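Side-chain contact in high potential iron-sulfur protein (Rhodothermus marinus, PDB 3H31), which probably transfers electrons in the aerobic respiratory chain of its host through a bound [4Fe-4S] cluster: residues N63-C66 against T67-Q71. Residues are numbered along the deposited sequence; the frame is centred on the assembly and turned at random.
Sequences NGYC and TSWVQ. With SF4 (iron/sulfur cluster), chain B.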
loop_
_atom_site.group_PDB
_atom_site.type_symbol
_atom_site.label_atom_id
_atom_site.label_comp_id
_atom_site.label_asym_id
_atom_site.label_seq_id
_atom_site.Cartn_x
_atom_site.Cartn_y
_atom_site.Cartn_z
ATOM N N ASN A 63 2.887 -6.579 -0.839
ATOM C CA ASN A 63 3.187 -6.856 -2.245
ATOM C C ASN A 63 2.670 -5.773 -3.206
ATOM O O ASN A 63 2.760 -5.970 -4.424
ATOM C CB ASN A 63 2.639 -8.221 -2.632
ATOM C CG ASN A 63 3.328 -9.359 -1.881
ATOM O OD1 ASN A 63 4.374 -9.182 -1.277
ATOM N ND2 ASN A 63 2.731 -10.545 -1.949
ATOM N N GLY A 64 2.113 -4.720 -2.662
ATOM C CA GLY A 64 1.473 -3.697 -3.440
ATOM C C GLY A 64 2.465 -2.669 -3.977
ATOM O O GLY A 64 3.670 -2.850 -3.939
ATOM N N TYR A 65 1.897 -1.599 -4.527
ATOM C CA TYR A 65 2.688 -0.548 -5.143
ATOM C C TYR A 65 1.810 0.670 -5.330
ATOM O O TYR A 65 0.595 0.562 -5.541
ATOM C CB TYR A 65 3.192 -1.038 -6.522
ATOM C CG TYR A 65 3.878 0.007 -7.368
ATOM C CD1 TYR A 65 5.206 0.288 -7.196
ATOM C CD2 TYR A 65 3.181 0.676 -8.363
ATOM C CE1 TYR A 65 5.894 1.239 -7.980
ATOM C CE2 TYR A 65 3.789 1.620 -9.155
ATOM C CZ TYR A 65 5.168 1.889 -8.936
ATOM O OH TYR A 65 5.764 2.887 -9.750
ATOM N N CYS A 66 2.452 1.838 -5.332
ATOM C CA CYS A 66 1.870 3.059 -5.882
ATOM C C CYS A 66 3.016 3.807 -6.588
ATOM O O CYS A 66 4.194 3.517 -6.361
ATOM C CB CYS A 66 1.147 3.962 -4.880
ATOM S SG CYS A 66 2.240 5.070 -3.948
ATOM N N THR A 67 2.650 4.802 -7.412
ATOM C CA THR A 67 3.686 5.477 -8.214
ATOM C C THR A 67 4.596 6.358 -7.406
ATOM O O THR A 67 5.630 6.805 -7.969
ATOM C CB THR A 67 3.085 6.221 -9.387
ATOM O OG1 THR A 67 2.139 7.209 -8.914
ATOM C CG2 THR A 67 2.396 5.248 -10.342
ATOM N N SER A 68 4.304 6.596 -6.150
ATOM C CA SER A 68 5.210 7.352 -5.284
ATOM C C SER A 68 6.237 6.484 -4.568
ATOM O O SER A 68 7.031 7.063 -3.786
ATOM C CB SER A 68 4.520 8.151 -4.212
ATOM O OG SER A 68 3.622 9.055 -4.801
ATOM N N TRP A 69 6.315 5.206 -4.870
ATOM C CA TRP A 69 7.307 4.273 -4.298
ATOM C C TRP A 69 8.665 4.968 -4.147
ATOM O O TRP A 69 9.174 5.543 -5.100
ATOM C CB TRP A 69 7.399 3.053 -5.209
ATOM C CG TRP A 69 8.330 2.015 -4.752
ATOM C CD1 TRP A 69 8.082 0.986 -3.925
ATOM C CD2 TRP A 69 9.716 1.860 -5.110
ATOM N NE1 TRP A 69 9.174 0.227 -3.705
ATOM C CE2 TRP A 69 10.227 0.714 -4.449
ATOM C CE3 TRP A 69 10.572 2.585 -5.953
ATOM C CZ2 TRP A 69 11.521 0.311 -4.605
ATOM C CZ3 TRP A 69 11.925 2.165 -6.113
ATOM C CH2 TRP A 69 12.339 1.014 -5.406
ATOM N N VAL A 70 9.187 4.873 -2.924
ATOM C CA VAL A 70 10.441 5.526 -2.545
ATOM C C VAL A 70 11.445 4.436 -2.227
ATOM O O VAL A 70 11.305 3.675 -1.253
ATOM C CB VAL A 70 10.259 6.458 -1.309
ATOM C CG1 VAL A 70 11.605 7.035 -0.887
ATOM C CG2 VAL A 70 9.244 7.570 -1.540
ATOM N N GLN A 71 12.453 4.165 -2.976
ATOM C CA GLN A 71 13.340 3.000 -2.828
ATOM C C GLN A 71 13.994 2.879 -1.466
ATOM O O GLN A 71 14.645 3.822 -1.059
ATOM C CB GLN A 71 14.384 3.123 -3.922
ATOM C CG GLN A 71 15.754 2.531 -3.704
ATOM C CD GLN A 71 16.382 2.288 -5.058
ATOM O OE1 GLN A 71 15.849 2.629 -6.119
ATOM N NE2 GLN A 71 17.562 1.720 -5.109
HETATM FE FE1 SF4 B . 2.956 3.666 0.300
HETATM FE FE2 SF4 B . 3.296 1.343 -1.091
HETATM FE FE3 SF4 B . 3.190 3.732 -2.379
HETATM FE FE4 SF4 B . 5.345 3.185 -0.828
HETATM S S1 SF4 B . 4.710 2.087 -2.772
HETATM S S2 SF4 B . 4.272 5.132 -0.918
HETATM S S3 SF4 B . 4.325 1.979 0.874
HETATM S S4 SF4 B . 1.503 2.673 -1.193
#
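Cys66 and Trp69 close a type I beta turn lying against one side of the iron-sulfur cluster. From the first position of the turn, Cys66 SG binds the iron atom FE3 at 2.3 Å. The backbone N of Ser68 gives a weak hydrogen bond to that same sulfur, 3.4 Å from N to SG with an N-H...S angle of 149°. SG sits between its own backbone N and carbonyl carbon, within range of iron and amide alike. The turn itself is closed by Trp69 N bonding to Cys66 O, 3.1 Å apart, the donor N standing above the carbonyl plane. Beyond it the indole presents its edge to the cluster, CD1 3.7 Å from inorganic sulfur S1 and S1 near the ring plane. Tyr65, just before the turn, lays its ring over the side of the turn facing away from the cluster: CE1 packs 3.6 Å from Trp69 CB, while OH reaches to 3.7 Å from Thr67 CA. Its CG, anti to the backbone N (chi1 172°), brings the phenol there, across the Thr67 and Trp69 side chains at about a right angle. The two aromatic rings meet obliquely, planes at 31° and centroids 6.0 Å apart. With an alanine here the phenol is gone, and a gap would probably open against Trp69 CB and Thr67 CA. Farther out, Trp69 NE1 hydrogen-bonds to Thr34 O and Asn37 OD1, tying the indole to the loop of Cys35 and Cys38, and the Tyr65 ring meets Tyr30 edge-to-face. Such a cysteine-led turn, with a weak N-H...S bond to the ligating sulfur and aromatic residues around the cubane, belongs to the cluster-binding site of the high-potential iron-sulfur protein fold.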